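Long-range contacts in retinol dehydratase (Spodoptera frugiperda, PDB 1X8L), which is a retinol dehydratase of the sulfotransferase family that binds 4-oxoretinol beside the inactive cofactor adenosine-3'-5'-diphosphate and probably has sulfotransferase activity: residues 59-64 and 157-162; 104-109 and 163-168. The protein carries 2 engineered substitutions. All coordinates share one frame; numbering follows the deposited sequence.

Contact 1. Residues 59-64 and 157-162; sequences MPLRPT and EKRFVK. With OXR (4-oxoretinol), chain E.
Arg62 and Arg159 both set CG anti to their own carbonyl carbon (chi1 -59° and -65°), but the first then runs extended from CG to NE while the second bends at chi3, and the two chains cross at about a right angle with their guanidinium groups face to face. The planes are nearly parallel and the group centres lie 3.8 Å apart, Arg159 NH1 sitting over the middle of the Arg62 group. Such a stack of like charges leaves the N-H edges available to acceptors around the rim. Arg159 NH2 donates to Pro60 O at 3.0 Å, almost in the guanidinium plane, and also pairs with Asp65 in a salt bridge, while NH1 reaches Leu150 O. A water bound 2.9 Å from Arg159 NH1 donates in turn to Pro60 O, so this carbonyl is held both directly and through solvent. On the other group, Arg62 NH1 bonds to Val153 O and, through a second water, to Glu157 O. With an alanine in place of Arg159, Pro60 O and Asp65 would probably lose their charged partner and the Arg62 group the flat surface it lies on. Nearer the start of strand 160-163, the bent chain of Lys158 curls so that NZ meets Thr64 O at 2.8 Å, in the carbonyl plane and on a lone pair; it also salt-bridges Glu87. A third water joins Thr64 OG1 to Arg159 N. Farther along the strand, Lys162 NZ hydrogen-bonds 4-oxoretinol O1 at 2.6 Å. The loop leading into strand 66-70 is thus tied to the entry of the neighbouring strand chiefly by cationic side chains gripping backbone carbonyls, and the carboxylate of Asp65 probably offsets part of the positive charge that the arginine stack brings together.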
loop_
_atom_site.group_PDB
_atom_site.type_symbol
_atom_site.label_atom_id
_atom_site.label_comp_id
_atom_site.label_asym_id
_atom_site.label_seq_id
_atom_site.Cartn_x
_atom_site.Cartn_y
_atom_site.Cartn_z
ATOM N N MET A 59 -9.581 36.967 7.461
ATOM C CA MET A 59 -9.004 37.889 6.478
ATOM C C MET A 59 -9.922 39.081 6.180
ATOM O O MET A 59 -11.090 38.888 5.856
ATOM C CB MET A 59 -8.645 37.157 5.161
ATOM C CG MET A 59 -9.819 36.502 4.376
ATOM S SD MET A 59 -9.284 35.627 2.888
ATOM C CE MET A 59 -10.715 34.661 2.460
ATOM N N PRO A 60 -9.409 40.314 6.291
ATOM C CA PRO A 60 -10.203 41.486 5.900
ATOM C C PRO A 60 -10.594 41.401 4.427
ATOM O O PRO A 60 -9.755 41.183 3.554
ATOM C CB PRO A 60 -9.257 42.677 6.147
ATOM C CG PRO A 60 -8.186 42.156 7.141
ATOM C CD PRO A 60 -8.076 40.679 6.820
ATOM N N LEU A 61 -11.879 41.561 4.159
ATOM C CA LEU A 61 -12.376 41.543 2.795
ATOM C C LEU A 61 -12.855 42.932 2.433
ATOM O O LEU A 61 -12.996 43.774 3.296
ATOM C CB LEU A 61 -13.495 40.506 2.665
ATOM C CG LEU A 61 -13.086 39.087 2.994
ATOM C CD1 LEU A 61 -14.310 38.161 2.892
ATOM C CD2 LEU A 61 -12.019 38.598 2.053
ATOM N N ARG A 62 -13.067 43.170 1.146
ATOM C CA ARG A 62 -13.378 44.498 0.628
ATOM C C ARG A 62 -14.474 44.339 -0.434
ATOM O O ARG A 62 -14.511 43.313 -1.122
ATOM C CB ARG A 62 -12.143 45.141 -0.020
ATOM C CG ARG A 62 -10.903 45.329 0.843
ATOM C CD ARG A 62 -9.658 45.606 0.003
ATOM N NE ARG A 62 -8.430 45.580 0.781
ATOM C CZ ARG A 62 -7.207 45.616 0.276
ATOM N NH1 ARG A 62 -6.999 45.662 -1.042
ATOM N NH2 ARG A 62 -6.174 45.581 1.097
ATOM N N PRO A 63 -15.360 45.334 -0.565
ATOM C CA PRO A 63 -16.522 45.216 -1.465
ATOM C C PRO A 63 -16.222 44.977 -2.954
ATOM O O PRO A 63 -17.044 44.373 -3.625
ATOM C CB PRO A 63 -17.305 46.529 -1.247
ATOM C CG PRO A 63 -16.505 47.377 -0.306
ATOM C CD PRO A 63 -15.343 46.596 0.188
ATOM N N THR A 64 -15.061 45.405 -3.454
ATOM C CA THR A 64 -14.674 45.146 -4.846
ATOM C C THR A 64 -13.972 43.777 -5.043
ATOM O O THR A 64 -13.743 43.396 -6.180
ATOM C CB THR A 64 -13.746 46.253 -5.377
ATOM O OG1 THR A 64 -12.614 46.362 -4.513
ATOM C CG2 THR A 64 -14.416 47.672 -5.332
ATOM N N GLU A 157 -6.585 49.023 -5.886
ATOM C CA GLU A 157 -6.498 47.993 -6.908
ATOM C C GLU A 157 -7.513 46.884 -6.593
ATOM O O GLU A 157 -7.531 46.370 -5.497
ATOM C CB GLU A 157 -5.073 47.434 -6.973
ATOM C CG GLU A 157 -4.937 46.115 -7.744
ATOM C CD GLU A 157 -3.494 45.683 -7.951
ATOM O OE1 GLU A 157 -2.572 46.429 -7.553
ATOM O OE2 GLU A 157 -3.286 44.595 -8.510
ATOM N N LYS A 158 -8.363 46.547 -7.559
ATOM C CA LYS A 158 -9.322 45.468 -7.399
ATOM C C LYS A 158 -8.587 44.140 -7.212
ATOM O O LYS A 158 -7.718 43.782 -8.013
ATOM C CB LYS A 158 -10.243 45.338 -8.613
ATOM C CG LYS A 158 -11.212 44.154 -8.537
ATOM C CD LYS A 158 -12.150 44.075 -9.736
ATOM C CE LYS A 158 -13.540 44.651 -9.425
ATOM N NZ LYS A 158 -14.517 43.651 -8.854
ATOM N N ARG A 159 -8.969 43.413 -6.176
ATOM C CA ARG A 159 -8.364 42.135 -5.853
ATOM C C ARG A 159 -9.149 41.004 -6.510
ATOM O O ARG A 159 -10.369 40.852 -6.268
ATOM C CB ARG A 159 -8.338 41.927 -4.342
ATOM C CG ARG A 159 -7.452 42.905 -3.568
ATOM C CD ARG A 159 -7.078 42.404 -2.154
ATOM N NE ARG A 159 -8.254 42.151 -1.335
ATOM C CZ ARG A 159 -8.224 41.951 -0.007
ATOM N NH1 ARG A 159 -7.075 41.949 0.664
ATOM N NH2 ARG A 159 -9.359 41.747 0.657
ATOM N N PHE A 160 -8.444 40.219 -7.321
ATOM C CA PHE A 160 -8.978 39.011 -7.943
ATOM C C PHE A 160 -8.407 37.798 -7.219
ATOM O O PHE A 160 -7.204 37.602 -7.227
ATOM C CB PHE A 160 -8.595 38.967 -9.431
ATOM C CG PHE A 160 -9.308 39.997 -10.271
ATOM C CD1 PHE A 160 -8.794 41.286 -10.408
ATOM C CD2 PHE A 160 -10.496 39.688 -10.896
ATOM C CE1 PHE A 160 -9.461 42.222 -11.170
ATOM C CE2 PHE A 160 -11.162 40.617 -11.673
ATOM C CZ PHE A 160 -10.649 41.895 -11.793
ATOM N N VAL A 161 -9.249 36.999 -6.579
ATOM C CA VAL A 161 -8.737 35.924 -5.740
ATOM C C VAL A 161 -9.090 34.547 -6.284
ATOM O O VAL A 161 -10.221 34.329 -6.671
ATOM C CB VAL A 161 -9.254 36.052 -4.288
ATOM C CG1 VAL A 161 -8.575 35.048 -3.388
ATOM C CG2 VAL A 161 -9.027 37.458 -3.779
ATOM N N LYS A 162 -8.112 33.631 -6.278
ATOM C CA LYS A 162 -8.319 32.209 -6.597
ATOM C C LYS A 162 -8.082 31.327 -5.384
ATOM O O LYS A 162 -7.066 31.450 -4.706
ATOM C CB LYS A 162 -7.357 31.765 -7.723
ATOM C CG LYS A 162 -7.285 30.232 -8.001
ATOM C CD LYS A 162 -5.999 29.898 -8.771
ATOM C CE LYS A 162 -5.706 28.426 -8.779
ATOM N NZ LYS A 162 -4.713 28.097 -9.820
HETATM O O2 OXR E . 7.410 20.094 -6.129
HETATM C C4 OXR E . 7.380 21.306 -6.011
HETATM C C3 OXR E . 8.595 21.936 -5.411
HETATM C C2 OXR E . 8.544 23.444 -5.267
HETATM C C1 OXR E . 7.296 24.221 -5.712
HETATM C C17 OXR E . 7.729 25.217 -6.791
HETATM C C16 OXR E . 6.699 24.938 -4.486
HETATM C C5 OXR E . 6.208 22.071 -6.425
HETATM C C18 OXR E . 5.097 21.247 -7.001
HETATM C C6 OXR E . 6.145 23.416 -6.293
HETATM C C7 OXR E . 5.001 24.300 -6.689
HETATM C C8 OXR E . 3.777 23.955 -7.075
HETATM C C9 OXR E . 2.743 24.959 -7.448
HETATM C C19 OXR E . 2.955 26.457 -7.460
HETATM C C10 OXR E . 1.575 24.430 -7.832
HETATM C C11 OXR E . 0.446 25.203 -8.294
HETATM C C12 OXR E . -0.577 24.498 -8.774
HETATM C C13 OXR E . -1.790 25.141 -9.289
HETATM C C20 OXR E . -1.828 26.625 -9.559
HETATM C C14 OXR E . -2.856 24.369 -9.533
HETATM C C15 OXR E . -4.180 24.928 -10.052
HETATM O O1 OXR E . -4.931 25.622 -9.057
HETATM O O HOH W 1 -7.047 40.949 3.411
HETATM O O HOH W 2 -8.869 46.291 -3.170
HETATM O O HOH W 3 -10.737 44.596 -4.170
#

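Contact 2. Residues 104-109 and 163-168; sequences IYLDGF and THLPLS. With OXR (4-oxoretinol), chain E.
Asp107 OD1 is gripped by two donors that come from the same face of the carboxylate: Thr163 OG1 at 2.7 Å, from well above the plane, and His164 N at 2.9 Å, on the syn side. The Asp107 side chain reaches them with CG between its backbone N and carbonyl carbon (chi1 52°). Thr163 OG1 also accepts from Leu165 N in an ST turn, consistent with its hydroxyl donating to Asp107. Beside this polar cluster, Leu165 CG lies 3.7 Å from Asp107 CB, and Leu165 CD1 crosses to Leu106 CD2 at 3.8 Å. At the ligand end, His164 NE2 hydrogen-bonds 4-oxoretinol O1 at 2.9 Å, with O1 at the edge of the imidazole, while ND1 is held by Ser70 O. Tyr105 OH approaches another part of that edge, 3.3 Å from His164 CD2, and receives a weak, long bond from O1. The type I turn from Tyr105 to Gly108, which begins on the last residue of strand 104-105, thereby meets the loop leaving strand 160-163; helix 53-57 packs on Leu106 and Leu165 through Ile56, and helix 227-235 touches Pro166 further along.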
loop_
_atom_site.group_PDB
_atom_site.type_symbol
_atom_site.label_atom_id
_atom_site.label_comp_id
_atom_site.label_asym_id
_atom_site.label_seq_id
_atom_site.Cartn_x
_atom_site.Cartn_y
_atom_site.Cartn_z
ATOM N N ILE A 104 -4.496 36.408 -6.944
ATOM C CA ILE A 104 -3.821 35.896 -5.797
ATOM C C ILE A 104 -4.358 34.492 -5.548
ATOM O O ILE A 104 -5.563 34.316 -5.466
ATOM C CB ILE A 104 -4.099 36.775 -4.564
ATOM C CG1 ILE A 104 -3.731 38.247 -4.858
ATOM C CG2 ILE A 104 -3.363 36.198 -3.332
ATOM C CD1 ILE A 104 -2.311 38.621 -4.497
ATOM N N TYR A 105 -3.457 33.525 -5.389
ATOM C CA TYR A 105 -3.807 32.140 -5.129
ATOM C C TYR A 105 -3.789 31.955 -3.626
ATOM O O TYR A 105 -2.741 31.735 -3.045
ATOM C CB TYR A 105 -2.804 31.190 -5.825
ATOM C CG TYR A 105 -3.131 29.690 -5.781
ATOM C CD1 TYR A 105 -2.312 28.787 -6.436
ATOM C CD2 TYR A 105 -4.251 29.175 -5.099
ATOM C CE1 TYR A 105 -2.571 27.437 -6.412
ATOM C CE2 TYR A 105 -4.506 27.805 -5.057
ATOM C CZ TYR A 105 -3.656 26.945 -5.718
ATOM O OH TYR A 105 -3.877 25.581 -5.750
ATOM N N LEU A 106 -4.962 32.078 -2.996
ATOM C CA LEU A 106 -5.049 32.162 -1.530
ATOM C C LEU A 106 -4.373 30.988 -0.816
ATOM O O LEU A 106 -3.670 31.198 0.165
ATOM C CB LEU A 106 -6.514 32.278 -1.091
ATOM C CG LEU A 106 -6.831 32.421 0.407
ATOM C CD1 LEU A 106 -6.085 33.597 1.046
ATOM C CD2 LEU A 106 -8.338 32.546 0.621
ATOM N N ASP A 107 -4.570 29.768 -1.329
ATOM C CA ASP A 107 -4.116 28.544 -0.668
ATOM C C ASP A 107 -2.966 27.842 -1.405
ATOM O O ASP A 107 -2.649 26.693 -1.101
ATOM C CB ASP A 107 -5.295 27.560 -0.410
ATOM C CG ASP A 107 -6.131 27.276 -1.659
ATOM O OD1 ASP A 107 -6.740 28.250 -2.223
ATOM O OD2 ASP A 107 -6.272 26.120 -2.136
ATOM N N GLY A 108 -2.310 28.544 -2.325
ATOM C CA GLY A 108 -1.185 27.992 -3.087
ATOM C C GLY A 108 0.047 27.658 -2.260
ATOM O O GLY A 108 0.769 26.709 -2.549
ATOM N N PHE A 109 0.260 28.456 -1.213
ATOM C CA PHE A 109 1.385 28.316 -0.299
ATOM C C PHE A 109 1.475 26.958 0.384
ATOM O O PHE A 109 2.566 26.455 0.570
ATOM C CB PHE A 109 1.318 29.411 0.779
ATOM C CG PHE A 109 0.284 29.167 1.848
ATOM C CD1 PHE A 109 0.653 28.639 3.081
ATOM C CD2 PHE A 109 -1.060 29.473 1.627
ATOM C CE1 PHE A 109 -0.296 28.413 4.069
ATOM C CE2 PHE A 109 -1.999 29.259 2.617
ATOM C CZ PHE A 109 -1.621 28.711 3.832
ATOM N N THR A 163 -9.005 30.406 -5.125
ATOM C CA THR A 163 -8.850 29.488 -4.009
ATOM C C THR A 163 -9.541 28.147 -4.265
ATOM O O THR A 163 -10.581 28.074 -4.854
ATOM C CB THR A 163 -9.377 30.158 -2.722
ATOM O OG1 THR A 163 -9.049 29.379 -1.577
ATOM C CG2 THR A 163 -10.888 30.224 -2.713
ATOM N N HIS A 164 -8.933 27.081 -3.805
ATOM C CA HIS A 164 -9.616 25.813 -3.695
ATOM C C HIS A 164 -10.129 25.517 -2.275
ATOM O O HIS A 164 -10.534 24.412 -1.989
ATOM C CB HIS A 164 -8.686 24.717 -4.198
ATOM C CG HIS A 164 -8.304 24.932 -5.615
ATOM N ND1 HIS A 164 -9.249 25.099 -6.611
ATOM C CD2 HIS A 164 -7.096 25.099 -6.199
ATOM C CE1 HIS A 164 -8.625 25.324 -7.752
ATOM N NE2 HIS A 164 -7.323 25.311 -7.534
ATOM N N LEU A 165 -10.121 26.513 -1.404
ATOM C CA LEU A 165 -10.610 26.312 -0.042
ATOM C C LEU A 165 -12.129 26.236 0.011
ATOM O O LEU A 165 -12.825 27.005 -0.687
ATOM C CB LEU A 165 -10.157 27.469 0.858
ATOM C CG LEU A 165 -8.675 27.669 1.073
ATOM C CD1 LEU A 165 -8.475 28.961 1.835
ATOM C CD2 LEU A 165 -8.098 26.509 1.824
ATOM N N PRO A 166 -12.658 25.335 0.827
ATOM C CA PRO A 166 -14.100 25.323 1.084
ATOM C C PRO A 166 -14.558 26.546 1.868
ATOM O O PRO A 166 -13.766 27.217 2.587
ATOM C CB PRO A 166 -14.300 24.046 1.908
ATOM C CG PRO A 166 -12.993 23.749 2.515
ATOM C CD PRO A 166 -11.959 24.280 1.596
ATOM N N LEU A 167 -15.848 26.846 1.732
ATOM C CA LEU A 167 -16.414 28.054 2.311
ATOM C C LEU A 167 -16.236 28.074 3.826
ATOM O O LEU A 167 -16.000 29.101 4.413
ATOM C CB LEU A 167 -17.880 28.200 1.948
ATOM C CG LEU A 167 -18.165 28.683 0.527
ATOM C CD1 LEU A 167 -19.685 28.657 0.325
ATOM C CD2 LEU A 167 -17.602 30.103 0.300
ATOM N N SER A 168 -16.269 26.914 4.443
ATOM C CA SER A 168 -16.177 26.833 5.892
ATOM C C SER A 168 -14.807 27.202 6.479
ATOM O O SER A 168 -14.686 27.376 7.695
ATOM C CB SER A 168 -16.537 25.426 6.328
ATOM O OG SER A 168 -15.704 24.503 5.673
HETATM O O2 OXR E . 7.410 20.094 -6.129
HETATM C C4 OXR E . 7.380 21.306 -6.011
HETATM C C3 OXR E . 8.595 21.936 -5.411
HETATM C C2 OXR E . 8.544 23.444 -5.267
HETATM C C1 OXR E . 7.296 24.221 -5.712
HETATM C C17 OXR E . 7.729 25.217 -6.791
HETATM C C16 OXR E . 6.699 24.938 -4.486
HETATM C C5 OXR E . 6.208 22.071 -6.425
HETATM C C18 OXR E . 5.097 21.247 -7.001
HETATM C C6 OXR E . 6.145 23.416 -6.293
HETATM C C7 OXR E . 5.001 24.300 -6.689
HETATM C C8 OXR E . 3.777 23.955 -7.075
HETATM C C9 OXR E . 2.743 24.959 -7.448
HETATM C C19 OXR E . 2.955 26.457 -7.460
HETATM C C10 OXR E . 1.575 24.430 -7.832
HETATM C C11 OXR E . 0.446 25.203 -8.294
HETATM C C12 OXR E . -0.577 24.498 -8.774
HETATM C C13 OXR E . -1.790 25.141 -9.289
HETATM C C20 OXR E . -1.828 26.625 -9.559
HETATM C C14 OXR E . -2.856 24.369 -9.533
HETATM C C15 OXR E . -4.180 24.928 -10.052
HETATM O O1 OXR E . -4.931 25.622 -9.057
#

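In the fold
The two contacts follow one another along strand 160-163 of the parallel sheet, their centres about 13 Å apart. Contact 1 lies near the surface at the beginning of that strand, whereas contact 2 is buried at its end, from Thr163 onward. Along the chain the segments alternate: 59-64, 104-109, 157-162, 163-168, the last two being continuous. Strand 160-163 runs between 66-70 and the edge strand 104-105, and Lys162 N and O probably hydrogen-bond to Ile104 O and Leu106 N. Met59 CE also packs on Leu106. Lys162 from one contact and Tyr105 and His164 from the other converge on 4-oxoretinol O1, so this strand carries the chain from the surface into the ligand pocket.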